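Local coordinates for protein SusD homolog (Bacteroides thetaiotaomicron VPI-5482, PDB 3FDH) that probably binds glycans at the outer membrane and helps deliver them for uptake, as SusD relatives do, at residues 217-231 against 338-351. Residues are numbered along the deposited sequence; the frame is centred on the assembly and turned at random. Where two conformers were deposited one is given.
Sequences SADYEKVLDYVSKSF and LMFLKAEALCRLNR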
loop_
_atom_site.group_PDB
_atom_site.type_symbol
_atom_site.label_atom_id
_atom_site.label_comp_id
_atom_site.label_asym_id
_atom_site.label_seq_id
_atom_site.Cartn_x
_atom_site.Cartn_y
_atom_site.Cartn_z
ATOM N N SER A 217 -8.299 -17.806 16.145
ATOM C CA SER A 217 -8.765 -16.976 17.261
ATOM C C SER A 217 -7.571 -16.381 18.005
ATOM O O SER A 217 -7.564 -15.190 18.313
ATOM C CB SER A 217 -9.705 -17.731 18.196
ATOM O OG SER A 217 -10.869 -18.146 17.480
ATOM N N ALA A 218 -6.547 -17.205 18.221
ATOM C CA ALA A 218 -5.324 -16.742 18.906
ATOM C C ALA A 218 -4.695 -15.646 18.047
ATOM O O ALA A 218 -4.255 -14.597 18.556
ATOM C CB ALA A 218 -4.342 -17.898 19.148
ATOM N N ASP A 219 -4.732 -15.850 16.726
ATOM C CA ASP A 219 -4.150 -14.864 15.795
ATOM C C ASP A 219 -4.922 -13.549 15.822
ATOM O O ASP A 219 -4.332 -12.464 15.799
ATOM C CB ASP A 219 -3.991 -15.404 14.377
ATOM C CG ASP A 219 -2.795 -16.310 14.257
ATOM O OD1 ASP A 219 -2.012 -16.363 15.257
ATOM O OD2 ASP A 219 -2.649 -16.967 13.194
ATOM N N TYR A 220 -6.242 -13.643 15.863
ATOM C CA TYR A 220 -7.050 -12.401 15.923
ATOM C C TYR A 220 -6.751 -11.647 17.216
ATOM O O TYR A 220 -6.708 -10.388 17.254
ATOM C CB TYR A 220 -8.569 -12.635 15.817
ATOM C CG TYR A 220 -8.992 -13.373 14.572
ATOM C CD1 TYR A 220 -8.483 -13.027 13.327
ATOM C CD2 TYR A 220 -9.921 -14.404 14.633
ATOM C CE1 TYR A 220 -8.866 -13.722 12.171
ATOM C CE2 TYR A 220 -10.322 -15.084 13.486
ATOM C CZ TYR A 220 -9.790 -14.745 12.253
ATOM O OH TYR A 220 -10.185 -15.424 11.109
ATOM N N GLU A 221 -6.539 -12.409 18.290
ATOM C CA GLU A 221 -6.272 -11.780 19.594
ATOM C C GLU A 221 -4.884 -11.140 19.582
ATOM O O GLU A 221 -4.654 -10.099 20.194
ATOM C CB GLU A 221 -6.550 -12.770 20.736
ATOM C CG GLU A 221 -8.080 -13.059 20.806
ATOM C CD GLU A 221 -8.480 -14.237 21.676
ATOM O OE1 GLU A 221 -7.599 -14.930 22.211
ATOM O OE2 GLU A 221 -9.701 -14.486 21.805
ATOM N N LYS A 222 -3.981 -11.746 18.842
ATOM C CA LYS A 222 -2.648 -11.170 18.703
ATOM C C LYS A 222 -2.745 -9.842 17.975
ATOM O O LYS A 222 -2.116 -8.857 18.349
ATOM C CB LYS A 222 -1.709 -12.117 17.967
ATOM C CG LYS A 222 -1.185 -13.216 18.873
ATOM C CD LYS A 222 -0.578 -14.357 18.135
ATOM C CE LYS A 222 0.531 -13.921 17.221
ATOM N NZ LYS A 222 0.796 -14.988 16.198
ATOM N N VAL A 223 -3.544 -9.819 16.925
ATOM C CA VAL A 223 -3.698 -8.608 16.123
ATOM C C VAL A 223 -4.194 -7.510 17.054
ATOM O O VAL A 223 -3.624 -6.436 17.122
ATOM C CB VAL A 223 -4.679 -8.784 14.916
ATOM C CG1 VAL A 223 -5.055 -7.417 14.319
ATOM C CG2 VAL A 223 -4.077 -9.730 13.846
ATOM N N LEU A 224 -5.195 -7.828 17.858
ATOM C CA LEU A 224 -5.741 -6.812 18.806
ATOM C C LEU A 224 -4.711 -6.312 19.815
ATOM O O LEU A 224 -4.680 -5.118 20.198
ATOM C CB LEU A 224 -6.951 -7.350 19.574
ATOM C CG LEU A 224 -8.176 -7.614 18.730
ATOM C CD1 LEU A 224 -9.279 -8.158 19.651
ATOM C CD2 LEU A 224 -8.586 -6.321 18.007
ATOM N N ASP A 225 -3.873 -7.231 20.264
ATOM C CA ASP A 225 -2.816 -6.881 21.215
ATOM C C ASP A 225 -1.783 -5.965 20.551
ATOM O O ASP A 225 -1.396 -4.942 21.106
ATOM C CB ASP A 225 -2.143 -8.155 21.736
ATOM C CG ASP A 225 -1.024 -7.882 22.719
ATOM O OD1 ASP A 225 -1.183 -7.068 23.647
ATOM O OD2 ASP A 225 0.016 -8.541 22.580
ATOM N N TYR A 226 -1.365 -6.353 19.360
ATOM C CA TYR A 226 -0.367 -5.587 18.601
ATOM C C TYR A 226 -0.917 -4.194 18.295
ATOM O O TYR A 226 -0.208 -3.210 18.388
ATOM C CB TYR A 226 0.015 -6.273 17.292
ATOM C CG TYR A 226 0.648 -7.632 17.479
ATOM C CD1 TYR A 226 1.404 -7.922 18.606
ATOM C CD2 TYR A 226 0.529 -8.611 16.509
ATOM C CE1 TYR A 226 1.972 -9.171 18.778
ATOM C CE2 TYR A 226 1.121 -9.861 16.681
ATOM C CZ TYR A 226 1.830 -10.126 17.798
ATOM O OH TYR A 226 2.402 -11.375 17.928
ATOM N N VAL A 227 -2.186 -4.132 17.923
ATOM C CA VAL A 227 -2.825 -2.836 17.672
ATOM C C VAL A 227 -2.761 -1.969 18.907
ATOM O O VAL A 227 -2.557 -0.753 18.832
ATOM C CB VAL A 227 -4.313 -2.977 17.245
ATOM C CG1 VAL A 227 -5.036 -1.660 17.338
ATOM C CG2 VAL A 227 -4.430 -3.552 15.832
ATOM N N SER A 228 -2.968 -2.592 20.058
ATOM C CA SER A 228 -3.010 -1.831 21.304
ATOM C C SER A 228 -1.650 -1.220 21.611
ATOM O O SER A 228 -1.529 -0.259 22.337
ATOM C CB SER A 228 -3.467 -2.692 22.498
ATOM O OG SER A 228 -2.469 -3.645 22.907
ATOM N N LYS A 229 -0.632 -1.795 21.022
ATOM C CA LYS A 229 0.729 -1.333 21.258
ATOM C C LYS A 229 1.262 -0.526 20.078
ATOM O O LYS A 229 2.461 -0.222 19.993
ATOM C CB LYS A 229 1.631 -2.529 21.557
ATOM C CG LYS A 229 1.318 -3.189 22.906
ATOM C CD LYS A 229 2.206 -4.401 23.192
ATOM C CE LYS A 229 1.924 -5.008 24.578
ATOM N NZ LYS A 229 0.533 -5.534 24.758
ATOM N N SER A 230 0.347 -0.166 19.184
ATOM C CA SER A 230 0.698 0.588 18.002
ATOM C C SER A 230 0.144 2.003 18.005
ATOM O O SER A 230 -0.059 2.597 19.053
ATOM C CB SER A 230 0.263 -0.189 16.785
ATOM O OG SER A 230 0.770 0.379 15.593
ATOM N N PHE A 231 -0.095 2.526 16.812
ATOM C CA PHE A 231 -0.546 3.911 16.619
ATOM C C PHE A 231 -1.781 4.249 17.422
ATOM O O PHE A 231 -2.743 3.520 17.404
ATOM C CB PHE A 231 -0.859 4.211 15.145
ATOM C CG PHE A 231 0.167 3.671 14.153
ATOM C CD1 PHE A 231 1.533 3.844 14.374
ATOM C CD2 PHE A 231 -0.246 3.156 12.944
ATOM C CE1 PHE A 231 2.480 3.405 13.457
ATOM C CE2 PHE A 231 0.697 2.700 11.988
ATOM C CZ PHE A 231 2.087 2.850 12.268
ATOM N N LEU A 338 -4.650 0.496 10.470
ATOM C CA LEU A 338 -4.523 -0.220 11.751
ATOM C C LEU A 338 -5.904 -0.414 12.393
ATOM O O LEU A 338 -6.215 -1.429 13.018
ATOM C CB LEU A 338 -3.579 0.538 12.691
ATOM C CG LEU A 338 -3.208 -0.167 13.981
ATOM C CD1 LEU A 338 -2.218 -1.269 13.710
ATOM C CD2 LEU A 338 -2.672 0.889 14.994
HETATM N N MSE A 339 -6.746 0.566 12.209
HETATM C CA MSE A 339 -8.102 0.498 12.804
HETATM C C MSE A 339 -8.980 -0.474 12.052
HETATM O O MSE A 339 -9.897 -1.066 12.637
HETATM C CB MSE A 339 -8.764 1.884 12.903
HETATM C CG MSE A 339 -8.044 2.851 13.877
HETATM SE SE MSE A 339 -7.916 2.178 15.700
HETATM C CE MSE A 339 -6.285 1.346 15.717
ATOM N N PHE A 340 -8.681 -0.639 10.767
ATOM C CA PHE A 340 -9.386 -1.601 9.913
ATOM C C PHE A 340 -8.939 -3.011 10.258
ATOM O O PHE A 340 -9.696 -3.986 10.140
ATOM C CB PHE A 340 -9.212 -1.312 8.424
ATOM C CG PHE A 340 -10.084 -0.202 7.907
ATOM C CD1 PHE A 340 -11.477 -0.352 7.860
ATOM C CD2 PHE A 340 -9.531 0.971 7.434
ATOM C CE1 PHE A 340 -12.302 0.665 7.406
ATOM C CE2 PHE A 340 -10.358 1.998 6.986
ATOM C CZ PHE A 340 -11.755 1.822 6.950
ATOM N N LEU A 341 -7.700 -3.119 10.713
ATOM C CA LEU A 341 -7.187 -4.416 11.148
ATOM C C LEU A 341 -7.865 -4.787 12.432
ATOM O O LEU A 341 -8.270 -5.928 12.668
ATOM C CB LEU A 341 -5.667 -4.411 11.299
ATOM C CG LEU A 341 -4.856 -4.567 10.018
ATOM C CD1 LEU A 341 -3.388 -4.132 10.177
ATOM C CD2 LEU A 341 -4.994 -6.009 9.572
ATOM N N LYS A 342 -7.988 -3.799 13.287
ATOM C CA LYS A 342 -8.632 -3.988 14.607
ATOM C C LYS A 342 -10.094 -4.416 14.418
ATOM O O LYS A 342 -10.587 -5.361 15.019
ATOM C CB LYS A 342 -8.622 -2.686 15.366
ATOM C CG LYS A 342 -9.163 -2.790 16.818
ATOM C CD LYS A 342 -8.989 -1.506 17.591
ATOM C CE LYS A 342 -9.622 -1.627 18.957
ATOM N NZ LYS A 342 -9.419 -0.421 19.832
ATOM N N ALA A 343 -10.768 -3.687 13.552
ATOM C CA ALA A 343 -12.170 -3.984 13.191
ATOM C C ALA A 343 -12.310 -5.378 12.554
ATOM O O ALA A 343 -13.228 -6.142 12.886
ATOM C CB ALA A 343 -12.738 -2.878 12.249
ATOM N N GLU A 344 -11.405 -5.711 11.657
ATOM C CA GLU A 344 -11.472 -7.005 10.979
ATOM C C GLU A 344 -11.283 -8.139 12.016
ATOM O O GLU A 344 -11.946 -9.192 12.001
ATOM C CB GLU A 344 -10.412 -7.152 9.900
ATOM C CG GLU A 344 -10.514 -8.500 9.241
ATOM C CD GLU A 344 -9.516 -8.737 8.189
ATOM O OE1 GLU A 344 -8.632 -7.836 7.984
ATOM O OE2 GLU A 344 -9.689 -9.801 7.520
ATOM N N ALA A 345 -10.338 -7.915 12.912
ATOM C CA ALA A 345 -10.067 -8.914 13.956
ATOM C C ALA A 345 -11.299 -9.137 14.821
ATOM O O ALA A 345 -11.678 -10.269 15.112
ATOM C CB ALA A 345 -8.837 -8.507 14.821
ATOM N N LEU A 346 -11.952 -8.057 15.217
ATOM C CA LEU A 346 -13.164 -8.175 16.053
ATOM C C LEU A 346 -14.281 -8.875 15.301
ATOM O O LEU A 346 -14.921 -9.795 15.811
ATOM C CB LEU A 346 -13.620 -6.801 16.577
ATOM C CG LEU A 346 -12.698 -6.180 17.651
ATOM C CD1 LEU A 346 -12.834 -4.692 17.651
ATOM C CD2 LEU A 346 -12.904 -6.770 19.040
ATOM N N CYS A 347 -14.475 -8.493 14.054
ATOM C CA CYS A 347 -15.497 -9.146 13.235
ATOM C C CYS A 347 -15.260 -10.637 13.203
ATOM O O CYS A 347 -16.123 -11.439 13.474
ATOM C CB CYS A 347 -15.459 -8.625 11.800
ATOM S SG CYS A 347 -16.175 -6.963 11.591
ATOM N N ARG A 348 -14.068 -11.008 12.824
ATOM C CA ARG A 348 -13.763 -12.432 12.704
ATOM C C ARG A 348 -13.842 -13.171 14.052
ATOM O O ARG A 348 -13.999 -14.399 14.080
ATOM C CB ARG A 348 -12.426 -12.649 12.031
ATOM C CG ARG A 348 -12.443 -12.204 10.587
ATOM C CD ARG A 348 -11.176 -12.534 9.908
ATOM N NE ARG A 348 -11.092 -11.945 8.573
ATOM C CZ ARG A 348 -11.593 -12.459 7.456
ATOM N NH1 ARG A 348 -12.252 -13.597 7.419
ATOM N NH2 ARG A 348 -11.457 -11.792 6.340
ATOM N N LEU A 349 -13.758 -12.418 15.149
ATOM C CA LEU A 349 -13.884 -12.974 16.514
ATOM C C LEU A 349 -15.343 -12.964 16.929
ATOM O O LEU A 349 -15.701 -13.333 18.048
ATOM C CB LEU A 349 -13.036 -12.213 17.557
ATOM C CG LEU A 349 -11.546 -12.587 17.563
ATOM C CD1 LEU A 349 -10.712 -11.513 18.238
ATOM C CD2 LEU A 349 -11.362 -13.974 18.177
ATOM N N ASN A 350 -16.204 -12.578 16.008
ATOM C CA ASN A 350 -17.600 -12.456 16.380
ATOM C C ASN A 350 -17.864 -11.464 17.508
ATOM O O ASN A 350 -18.762 -11.671 18.356
ATOM C CB ASN A 350 -18.196 -13.809 16.757
ATOM C CG ASN A 350 -19.203 -14.270 15.754
ATOM O OD1 ASN A 350 -19.230 -13.760 14.633
ATOM N ND2 ASN A 350 -20.069 -15.206 16.149
ATOM N N ARG A 351 -17.044 -10.417 17.556
ATOM C CA ARG A 351 -17.230 -9.342 18.538
ATOM C C ARG A 351 -17.573 -8.026 17.868
ATOM O O ARG A 351 -17.365 -7.841 16.691
ATOM C CB ARG A 351 -15.997 -9.137 19.411
ATOM C CG ARG A 351 -15.554 -10.366 20.164
ATOM C CD ARG A 351 -14.310 -10.069 20.998
ATOM N NE ARG A 351 -13.573 -11.295 21.286
ATOM C CZ ARG A 351 -12.344 -11.311 21.782
ATOM N NH1 ARG A 351 -11.725 -10.167 22.017
ATOM N NH2 ARG A 351 -11.719 -12.458 22.014
#
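Tyr-220 and Arg-348 meet at one end of an antiparallel, mostly apolar helix-helix contact in a helical SusD-like protein. The axes of 217-228 and 338-348 approach to 8.9 Å, with 149° between their N-to-C directions. Small Ala-345 lets the backbones close in, its CB lying 3.7 Å from Tyr-220 O. Arg-348 CB sits over one face of the Tyr-220 ring, 3.6 Å from the centroid, in a CH-pi contact. Arg-348 NE and NH2 both grip Glu-344 OE2 side-on, which should limit rotation of the guanidinium. Glu-446 pairs with the same arginine through NH1, and Arg-440 with the same carboxylate. Beside the root of the tyrosine, Leu-349 CD1 packs 3.4 Å from Tyr-220 CB. With an alanine here, Arg-348 CB would lose the ring face it lies over, and a gap is likely to open beside it and Leu-349. Leu-224 CD1 meets Leu-349 CD1 tip to tip. At the other end, Val-227 CG1 touches the selenomethionine Met-339 CE at 3.6 Å. With CG anti to the backbone N (chi1 -172°), Leu-338 reaches Phe-231 CB through CD2. Helix 191-208 packs against Tyr-226 and Glu-344, while helices 354-379 and 412-423 touch other side chains of 338-351.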